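Side-chain contacts in endo-pectate lyase (Erwinia chrysanthemi, PDB 3B4N), which cleaves the alpha-1,4-linked galacturonan of pectin by beta-elimination, uses calcium as cofactor, and probably attacks within the chain and accepts methylated pectins too: residues G52-N56 and P57-E61; A64-D67 and A68-T72; I154-K157 and N158-V161. All coordinates share one frame; numbering follows the deposited sequence.

The three contacts follow one another along the chain. Interactions 1 and 2 flank strand 61-66, an edge strand of the N-terminal antiparallel sheet, with their centres about 20 Å apart. Interaction 1 closes the loop leading into that strand, and interaction 2 forms the turn on leaving it, where Thr-70 and Thr-72 touch the right-handed parallel beta-helix at Asn-240. Interaction 3 is a corner in an early coil of that helix, its centre about 26 Å from that of interaction 2 and about 36 Å from that of interaction 1. It alone lies near an annotated site: the side chain of Lys-157 is about 8 Å from a bound zinc ion, whereas interactions 1 and 2 are away from the metal sites.

Interaction 1: G52-N56 and P57-E61; sequences GTTSN and PDLRE. With EDO (1,2-ethanediol), chain H.
Asn-56 and Leu-59 meet round a single turn, the side chains slanting across one another so that Asn-56 CG lies 4.0 Å from Leu-59 CG and Asn-56 CB 4.1 Å from Leu-59 CD1. The amide group of Asn-56 reaches forward over the turn because CG stands anti to the backbone N (chi1 -170°), which brings Asn-56 CG to 3.8 Å from Asp-58 N. Two residues before Asn-56, Thr-54 OG1 approaches the same leucine methyl, 4.1 Å from Leu-59 CD1, and also accepts a weak hydrogen bond from Asn-56 N. In the backbone, Leu-59 N donates to Asn-56 O at 3.0 Å (N-H...O 156°), and Arg-60 N follows with a bond to Pro-57 O, the i to i+3 pattern of a 3-10 turn. This turn lies in the connection between the antiparallel neighbours 44-52 and 61-66, in an N-terminal four-stranded sheet. Pro-57 packs on Trp-87 of strand 85-92, and the guanidinium of Arg-60 forms a cation-pi contact with that indole. Arg-60 leads away from the turn, extended from CG to NE, and lies alongside a 1,2-ethanediol that probably came from the crystallisation liquor. EDO C1 sits in the guanidinium plane at its edge, 3.2 Å from Arg-60 NE, while Arg-60 NH2 makes a weak, strongly bent hydrogen bond to EDO O2 (3.2 Å, 122°).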
ATOM      1  N   GLY A  52     -18.795 -15.655  -8.415  1.00 10.11           N
ATOM      2  CA  GLY A  52     -19.894 -16.603  -8.397  1.00 10.43           C
ATOM      3  C   GLY A  52     -20.461 -16.672  -6.994  1.00 11.18           C
ATOM      4  O   GLY A  52     -19.822 -16.220  -6.048  1.00 11.66           O
ATOM      5  N   THR A  53     -21.670 -17.214  -6.851  1.00 12.31           N
ATOM      6  CA  THR A  53     -22.267 -17.349  -5.527  1.00 13.54           C
ATOM      7  C   THR A  53     -22.025 -18.749  -4.973  1.00 14.29           C
ATOM      8  O   THR A  53     -22.496 -19.082  -3.881  1.00 15.07           O
ATOM      9  CB  THR A  53     -23.781 -17.047  -5.530  1.00 13.92           C
ATOM     10  OG1 THR A  53     -24.422 -17.825  -6.546  1.00 17.20           O
ATOM     11  CG2 THR A  53     -24.032 -15.567  -5.775  1.00 16.18           C
ATOM     12  N   THR A  54     -21.292 -19.563  -5.734  1.00 14.61           N
ATOM     13  CA  THR A  54     -20.916 -20.906  -5.298  1.00 14.51           C
ATOM     14  C   THR A  54     -19.438 -21.093  -5.630  1.00 13.60           C
ATOM     15  O   THR A  54     -18.850 -20.299  -6.369  1.00 13.55           O
ATOM     16  CB  THR A  54     -21.737 -22.036  -5.980  1.00 15.28           C
ATOM     17  OG1 THR A  54     -21.264 -22.257  -7.312  1.00 16.95           O
ATOM     18  CG2 THR A  54     -23.217 -21.675  -6.008  1.00 15.45           C
ATOM     19  N   SER A  55     -18.838 -22.140  -5.077  1.00 13.76           N
ATOM     20  CA  SER A  55     -17.419 -22.411  -5.284  1.00 13.76           C
ATOM     21  C   SER A  55     -17.064 -23.021  -6.641  1.00 13.90           C
ATOM     22  O   SER A  55     -15.882 -23.181  -6.965  1.00 14.29           O
ATOM     23  CB  SER A  55     -16.917 -23.340  -4.178  1.00 15.68           C
ATOM     24  OG  SER A  55     -17.549 -24.611  -4.269  1.00 17.67           O
ATOM     25  N   ASN A  56     -18.077 -23.359  -7.433  1.00 12.83           N
ATOM     26  CA  ASN A  56     -17.851 -23.980  -8.738  1.00 12.99           C
ATOM     27  C   ASN A  56     -17.267 -22.998  -9.745  1.00 12.09           C
ATOM     28  O   ASN A  56     -17.958 -22.095 -10.216  1.00 12.52           O
ATOM     29  CB  ASN A  56     -19.173 -24.563  -9.269  1.00 12.17           C
ATOM     30  CG  ASN A  56     -18.988 -25.440 -10.505  1.00 12.93           C
ATOM     31  OD1 ASN A  56     -19.932 -26.101 -10.954  1.00 15.94           O
ATOM     32  ND2 ASN A  56     -17.785 -25.453 -11.058  1.00 11.76           N
ATOM     33  N   PRO A  57     -15.984 -23.175 -10.104  1.00 11.48           N
ATOM     34  CA  PRO A  57     -15.372 -22.256 -11.067  1.00 12.48           C
ATOM     35  C   PRO A  57     -16.064 -22.262 -12.424  1.00 12.34           C
ATOM     36  O   PRO A  57     -16.068 -21.263 -13.139  1.00 12.95           O
ATOM     37  CB  PRO A  57     -13.926 -22.744 -11.148  1.00 11.64           C
ATOM     38  CG  PRO A  57     -14.060 -24.238 -10.881  1.00 11.86           C
ATOM     39  CD  PRO A  57     -15.065 -24.273  -9.746  1.00 11.05           C
ATOM     40  N   ASP A  58     -16.676 -23.385 -12.779  1.00 11.52           N
ATOM     41  CA  ASP A  58     -17.341 -23.463 -14.068  1.00 12.33           C
ATOM     42  C   ASP A  58     -18.556 -22.535 -14.163  1.00 12.28           C
ATOM     43  O   ASP A  58     -19.020 -22.235 -15.262  1.00 14.47           O
ATOM     44  CB  ASP A  58     -17.774 -24.903 -14.353  1.00 13.14           C
ATOM     45  CG  ASP A  58     -16.605 -25.830 -14.627  1.00 15.77           C
ATOM     46  OD1 ASP A  58     -16.865 -26.997 -14.980  1.00 15.34           O
ATOM     47  OD2 ASP A  58     -15.435 -25.416 -14.498  1.00 15.49           O
ATOM     48  N   LEU A  59     -19.058 -22.086 -13.016  1.00 11.73           N
ATOM     49  CA  LEU A  59     -20.220 -21.203 -12.982  1.00 11.77           C
ATOM     50  C   LEU A  59     -19.868 -19.739 -12.747  1.00 11.99           C
ATOM     51  O   LEU A  59     -20.758 -18.892 -12.692  1.00 12.69           O
ATOM     52  CB  LEU A  59     -21.192 -21.658 -11.893  1.00 13.88           C
ATOM     53  CG  LEU A  59     -21.787 -23.054 -12.090  1.00 14.57           C
ATOM     54  CD1 LEU A  59     -22.715 -23.371 -10.927  1.00 16.57           C
ATOM     55  CD2 LEU A  59     -22.537 -23.107 -13.415  1.00 16.49           C
ATOM     56  N   ARG A  60     -18.583 -19.434 -12.611  1.00 10.53           N
ATOM     57  CA  ARG A  60     -18.187 -18.055 -12.371  1.00 11.57           C
ATOM     58  C   ARG A  60     -18.468 -17.211 -13.600  1.00 10.83           C
ATOM     59  O   ARG A  60     -18.436 -17.700 -14.735  1.00 11.93           O
ATOM     60  CB  ARG A  60     -16.701 -17.974 -12.007  1.00 10.67           C
ATOM     61  CG  ARG A  60     -15.757 -18.214 -13.175  1.00 10.78           C
ATOM     62  CD  ARG A  60     -14.346 -18.519 -12.682  1.00 13.03           C
ATOM     63  NE  ARG A  60     -13.515 -19.052 -13.757  1.00 14.87           N
ATOM     64  CZ  ARG A  60     -12.394 -19.739 -13.556  1.00 16.64           C
ATOM     65  NH1 ARG A  60     -11.963 -19.968 -12.322  1.00 15.75           N
ATOM     66  NH2 ARG A  60     -11.722 -20.225 -14.595  1.00 17.18           N
ATOM     67  N   GLU A  61     -18.747 -15.937 -13.370  1.00 10.82           N
ATOM     68  CA  GLU A  61     -19.023 -15.031 -14.460  1.00 11.18           C
ATOM     69  C   GLU A  61     -18.235 -13.744 -14.299  1.00 10.79           C
ATOM     70  O   GLU A  61     -17.978 -13.292 -13.188  1.00 10.60           O
ATOM     71  CB  GLU A  61     -20.517 -14.772 -14.552  1.00 13.68           C
ATOM     72  CG  GLU A  61     -21.245 -16.025 -15.015  1.00 18.67           C
ATOM     73  CD  GLU A  61     -22.689 -15.779 -15.354  1.00 20.84           C
ATOM     74  OE1 GLU A  61     -22.963 -14.798 -16.080  1.00 22.76           O
ATOM     75  OE2 GLU A  61     -23.541 -16.577 -14.906  1.00 21.90           O
TER
HETATM   76  C1  EDO H 803     -14.911 -18.719 -16.652  1.00 36.23           C
HETATM   77  O1  EDO H 803     -14.180 -18.462 -17.976  1.00 36.97           O
HETATM   78  C2  EDO H 803     -15.457 -20.148 -16.476  1.00 36.59           C
HETATM   79  O2  EDO H 803     -14.238 -21.131 -16.394  1.00 39.69           O

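Interaction 2: A64-D67 and A68-T72; sequences AVLD and AETRT
Asp-67 and Thr-70 meet where the extended backbone of strand 61-66 gives way to a bend through Ala-68 and Glu-69, which returns Thr-70 N to Asp-67 before the chain enters strand 72-75. It is an Asx turn: Asp-67 OD1 accepts from Glu-69 N at 3.0 Å and, beyond the basic motif, from Thr-70 N at 3.0 Å as well. The two donors use the oxygen differently. Thr-70 N comes nearly along its C-O axis on a straight bond (166°), whereas Glu-69 N arrives from above the carboxylate plane on a more bent one (134°). Asp-67 can fold back in this way because CG sits between its own backbone N and carbonyl carbon (chi1 64°). The side chains of Asp-67 and Glu-69 cross at about a right angle, with Glu-69 OE2 only 3.4 Å from Asp-67 OD1. A water donating to Asp-67 OD2 and Glu-69 OE2 bridges the carboxylates and probably eases this like-charge approach. Thr-70 CG2 rests against Leu-66 CB at 3.9 Å. Arg-71 NH1 donates, in the guanidinium plane, to the carbonyl oxygens of both Ala-68 and Thr-70. Asn-240 of the beta-helix accepts from Thr-72 OG1 through its backbone O, and its ND2 makes a weak hydrogen bond to Thr-70 OG1. Thr-70 OG1 donates to Thr-72 O at 3.0 Å, in the carbonyl plane on a lone pair.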
ATOM      1  N   ALA A  64     -15.719  -7.770 -14.293  1.00 10.65           N
ATOM      2  CA  ALA A  64     -14.900  -6.634 -14.695  1.00 10.11           C
ATOM      3  C   ALA A  64     -13.760  -6.974 -15.640  1.00  9.85           C
ATOM      4  O   ALA A  64     -13.229  -8.080 -15.618  1.00 10.41           O
ATOM      5  CB  ALA A  64     -14.328  -5.923 -13.449  1.00 11.16           C
ATOM      6  N   VAL A  65     -13.419  -6.016 -16.498  1.00  9.54           N
ATOM      7  CA  VAL A  65     -12.274  -6.150 -17.395  1.00  9.84           C
ATOM      8  C   VAL A  65     -11.403  -4.966 -16.980  1.00  9.96           C
ATOM      9  O   VAL A  65     -11.842  -3.811 -17.058  1.00 11.89           O
ATOM     10  CB  VAL A  65     -12.650  -6.000 -18.880  1.00 10.45           C
ATOM     11  CG1 VAL A  65     -11.375  -5.933 -19.725  1.00 11.88           C
ATOM     12  CG2 VAL A  65     -13.500  -7.193 -19.328  1.00 11.78           C
ATOM     13  N   LEU A  66     -10.178  -5.258 -16.545  1.00 10.05           N
ATOM     14  CA  LEU A  66      -9.255  -4.234 -16.062  1.00 10.09           C
ATOM     15  C   LEU A  66      -8.023  -4.104 -16.929  1.00 10.14           C
ATOM     16  O   LEU A  66      -7.726  -4.986 -17.732  1.00 10.49           O
ATOM     17  CB  LEU A  66      -8.812  -4.579 -14.637  1.00  9.64           C
ATOM     18  CG  LEU A  66      -9.948  -4.920 -13.664  1.00  9.98           C
ATOM     19  CD1 LEU A  66      -9.368  -5.402 -12.350  1.00 10.91           C
ATOM     20  CD2 LEU A  66     -10.847  -3.702 -13.462  1.00 12.88           C
ATOM     21  N   ASP A  67      -7.301  -2.997 -16.758  1.00 10.04           N
ATOM     22  CA  ASP A  67      -6.076  -2.782 -17.512  1.00 11.74           C
ATOM     23  C   ASP A  67      -4.998  -3.735 -16.999  1.00 11.69           C
ATOM     24  O   ASP A  67      -5.235  -4.491 -16.059  1.00 11.15           O
ATOM     25  CB  ASP A  67      -5.618  -1.310 -17.430  1.00 12.23           C
ATOM     26  CG  ASP A  67      -5.250  -0.868 -16.025  1.00 16.29           C
ATOM     27  OD1 ASP A  67      -4.697  -1.663 -15.245  1.00 14.25           O
ATOM     28  OD2 ASP A  67      -5.492   0.312 -15.708  1.00 20.37           O
ATOM     29  N   ALA A  68      -3.812  -3.695 -17.599  1.00 10.82           N
ATOM     30  CA  ALA A  68      -2.732  -4.602 -17.238  1.00 10.45           C
ATOM     31  C   ALA A  68      -1.876  -4.195 -16.054  1.00 10.58           C
ATOM     32  O   ALA A  68      -1.071  -4.996 -15.572  1.00 12.19           O
ATOM     33  CB  ALA A  68      -1.821  -4.802 -18.455  1.00 12.20           C
ATOM     34  N   GLU A  69      -2.056  -2.968 -15.584  1.00 11.18           N
ATOM     35  CA  GLU A  69      -1.223  -2.440 -14.508  1.00 10.93           C
ATOM     36  C   GLU A  69      -1.753  -2.565 -13.087  1.00  9.92           C
ATOM     37  O   GLU A  69      -0.980  -2.732 -12.142  1.00 11.30           O
ATOM     38  CB  GLU A  69      -0.902  -0.973 -14.812  1.00 12.25           C
ATOM     39  CG  GLU A  69      -0.165  -0.762 -16.153  1.00 16.62           C
ATOM     40  CD  GLU A  69      -1.077  -0.810 -17.385  1.00 18.69           C
ATOM     41  OE1 GLU A  69      -0.593  -1.191 -18.468  1.00 20.51           O
ATOM     42  OE2 GLU A  69      -2.268  -0.452 -17.287  1.00 20.28           O
ATOM     43  N   THR A  70      -3.063  -2.482 -12.924  1.00  9.57           N
ATOM     44  CA  THR A  70      -3.617  -2.572 -11.590  1.00  8.96           C
ATOM     45  C   THR A  70      -3.411  -3.949 -10.963  1.00  8.61           C
ATOM     46  O   THR A  70      -3.265  -4.955 -11.660  1.00  8.77           O
ATOM     47  CB  THR A  70      -5.127  -2.228 -11.597  1.00  8.10           C
ATOM     48  OG1 THR A  70      -5.578  -2.101 -10.246  1.00  9.36           O
ATOM     49  CG2 THR A  70      -5.951  -3.324 -12.296  1.00 10.36           C
ATOM     50  N   ARG A  71      -3.377  -3.986  -9.635  1.00  8.25           N
ATOM     51  CA  ARG A  71      -3.240  -5.249  -8.922  1.00  9.26           C
ATOM     52  C   ARG A  71      -4.300  -5.324  -7.832  1.00  8.80           C
ATOM     53  O   ARG A  71      -4.234  -6.169  -6.939  1.00  8.55           O
ATOM     54  CB  ARG A  71      -1.835  -5.383  -8.325  1.00  7.74           C
ATOM     55  CG  ARG A  71      -0.741  -5.555  -9.389  1.00  7.93           C
ATOM     56  CD  ARG A  71      -0.876  -6.872 -10.147  1.00  8.07           C
ATOM     57  NE  ARG A  71       0.238  -7.076 -11.078  1.00  9.57           N
ATOM     58  CZ  ARG A  71       0.262  -6.665 -12.346  1.00  8.97           C
ATOM     59  NH1 ARG A  71      -0.767  -6.016 -12.879  1.00 11.22           N
ATOM     60  NH2 ARG A  71       1.332  -6.899 -13.089  1.00 11.88           N
ATOM     61  N   THR A  72      -5.281  -4.425  -7.914  1.00  7.60           N
ATOM     62  CA  THR A  72      -6.372  -4.403  -6.943  1.00  8.57           C
ATOM     63  C   THR A  72      -7.702  -4.134  -7.645  1.00  9.55           C
ATOM     64  O   THR A  72      -7.748  -3.634  -8.772  1.00 10.29           O
ATOM     65  CB  THR A  72      -6.181  -3.302  -5.866  1.00  8.08           C
ATOM     66  OG1 THR A  72      -6.231  -2.015  -6.494  1.00 10.45           O
ATOM     67  CG2 THR A  72      -4.848  -3.480  -5.116  1.00  9.69           C
TER
HETATM   68  O   HOH W   1      -2.892   1.892 -16.183  1.00 28.87           O

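Interaction 3: I154-K157 and N158-V161; sequences IILK and NATV
Apolar packing carries the contact, with Leu-156 reaching across the corner to Ala-159 and Val-161. Its two methyls divide the work: Leu-156 CD1 touches Val-161 CG1 at 3.9 Å, while Leu-156 CD2 approaches Val-161 CB at 4.0 Å and Ala-159 CB at 4.2 Å. The leucine and valine side chains cross at about a right angle, and both methyls of Leu-156 lie against the CB-CG1 side of Val-161. CG of Leu-156 is anti to the carbonyl carbon (chi1 -56°), and the extended second torsion carries CD1 toward the chain beyond the bend, where Leu-156 CD1 comes 3.8 Å from Ala-159 O.

The backbone makes the bend without any hydrogen bond between 154-157 and 158-161. Asn-158 takes the left-handed conformation (phi 52°, psi 47°), which swings the chain out of strand 154-157 and, through Ala-159, into strand 160-162. This is a corner of the right-handed parallel beta-helix, where consecutive strands of one coil belong to different faces and their inward residues meet in the interior. Neighbouring coils close over the cluster: Phe-127 touches both Leu-156 and Ala-159 from one coil, and Ile-175, Cys-182 and Ile-184 touch Leu-156 from the other. Leu-156 is also tied by backbone hydrogen bonds to His-176 and Asp-178, both of which bind zinc.

Polar contacts lie on the outer side of the corner, where Lys-157 has CB pointing away from the bend, and its aliphatic chain, bent in its last two torsions, packs beside Glu-128. Its NZ makes a weak hydrogen bond to Ser-179 OG, and its side chain passes about 5 Å from that of Asp-178, a zinc ligand.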
ATOM      1  N   ILE A 154       8.215  -8.163   9.556  1.00 11.42           N
ATOM      2  CA  ILE A 154       9.049  -8.730   8.506  1.00 11.18           C
ATOM      3  C   ILE A 154      10.125  -7.718   8.166  1.00 10.64           C
ATOM      4  O   ILE A 154       9.844  -6.518   8.074  1.00 10.68           O
ATOM      5  CB  ILE A 154       8.230  -9.003   7.212  1.00 10.74           C
ATOM      6  CG1 ILE A 154       7.137 -10.039   7.483  1.00 12.08           C
ATOM      7  CG2 ILE A 154       9.162  -9.452   6.076  1.00 12.74           C
ATOM      8  CD1 ILE A 154       7.662 -11.433   7.784  1.00 14.20           C
ATOM      9  N   ILE A 155      11.350  -8.198   7.987  1.00 10.56           N
ATOM     10  CA  ILE A 155      12.475  -7.351   7.621  1.00 10.58           C
ATOM     11  C   ILE A 155      12.995  -7.834   6.275  1.00 11.08           C
ATOM     12  O   ILE A 155      13.283  -9.025   6.092  1.00 11.65           O
ATOM     13  CB  ILE A 155      13.618  -7.433   8.650  1.00 11.52           C
ATOM     14  CG1 ILE A 155      13.140  -6.900   9.999  1.00 12.91           C
ATOM     15  CG2 ILE A 155      14.817  -6.628   8.161  1.00 11.09           C
ATOM     16  CD1 ILE A 155      14.160  -7.035  11.094  1.00 15.93           C
ATOM     17  N   LEU A 156      13.110  -6.908   5.337  1.00 10.40           N
ATOM     18  CA  LEU A 156      13.587  -7.229   4.005  1.00 10.37           C
ATOM     19  C   LEU A 156      14.942  -6.566   3.776  1.00 11.11           C
ATOM     20  O   LEU A 156      15.141  -5.398   4.107  1.00 10.41           O
ATOM     21  CB  LEU A 156      12.583  -6.722   2.958  1.00 10.69           C
ATOM     22  CG  LEU A 156      11.136  -7.204   3.080  1.00  9.93           C
ATOM     23  CD1 LEU A 156      10.277  -6.479   2.047  1.00 10.59           C
ATOM     24  CD2 LEU A 156      11.069  -8.717   2.871  1.00 11.21           C
ATOM     25  N   LYS A 157      15.885  -7.325   3.228  1.00 11.17           N
ATOM     26  CA  LYS A 157      17.203  -6.792   2.903  1.00 12.76           C
ATOM     27  C   LYS A 157      17.397  -7.164   1.438  1.00 12.65           C
ATOM     28  O   LYS A 157      17.748  -8.302   1.123  1.00 13.45           O
ATOM     29  CB  LYS A 157      18.277  -7.430   3.789  1.00 13.88           C
ATOM     30  CG  LYS A 157      18.210  -6.952   5.242  1.00 16.84           C
ATOM     31  CD  LYS A 157      19.308  -7.571   6.105  1.00 19.87           C
ATOM     32  CE  LYS A 157      20.693  -7.171   5.617  1.00 22.27           C
ATOM     33  NZ  LYS A 157      20.858  -5.690   5.565  1.00 24.77           N
ATOM     34  N   ASN A 158      17.134  -6.203   0.553  1.00 11.87           N
ATOM     35  CA  ASN A 158      17.212  -6.409  -0.899  1.00 12.18           C
ATOM     36  C   ASN A 158      16.374  -7.641  -1.217  1.00 12.49           C
ATOM     37  O   ASN A 158      16.787  -8.528  -1.965  1.00 13.59           O
ATOM     38  CB  ASN A 158      18.659  -6.620  -1.356  1.00 13.03           C
ATOM     39  CG  ASN A 158      18.819  -6.465  -2.859  1.00 14.68           C
ATOM     40  OD1 ASN A 158      19.265  -7.382  -3.556  1.00 17.68           O
ATOM     41  ND2 ASN A 158      18.456  -5.296  -3.368  1.00 12.10           N
ATOM     42  N   ALA A 159      15.172  -7.671  -0.654  1.00 11.07           N
ATOM     43  CA  ALA A 159      14.274  -8.803  -0.814  1.00 11.35           C
ATOM     44  C   ALA A 159      12.838  -8.407  -1.124  1.00 11.29           C
ATOM     45  O   ALA A 159      12.437  -7.253  -0.951  1.00 11.78           O
ATOM     46  CB  ALA A 159      14.308  -9.660   0.449  1.00 11.86           C
ATOM     47  N   THR A 160      12.067  -9.389  -1.569  1.00 12.11           N
ATOM     48  CA  THR A 160      10.669  -9.182  -1.914  1.00 10.89           C
ATOM     49  C   THR A 160       9.775 -10.119  -1.124  1.00 11.45           C
ATOM     50  O   THR A 160      10.114 -11.284  -0.915  1.00 12.12           O
ATOM     51  CB  THR A 160      10.421  -9.458  -3.424  1.00 12.54           C
ATOM     52  OG1 THR A 160      11.126  -8.491  -4.205  1.00 15.29           O
ATOM     53  CG2 THR A 160       8.927  -9.382  -3.758  1.00 12.94           C
ATOM     54  N   VAL A 161       8.643  -9.607  -0.658  1.00 10.98           N
ATOM     55  CA  VAL A 161       7.675 -10.436   0.032  1.00 10.94           C
ATOM     56  C   VAL A 161       6.346 -10.211  -0.685  1.00 10.47           C
ATOM     57  O   VAL A 161       6.035  -9.088  -1.096  1.00 11.21           O
ATOM     58  CB  VAL A 161       7.542 -10.072   1.531  1.00  9.88           C
ATOM     59  CG1 VAL A 161       7.053  -8.639   1.701  1.00 11.37           C
ATOM     60  CG2 VAL A 161       6.588 -11.046   2.204  1.00 12.75           C
TER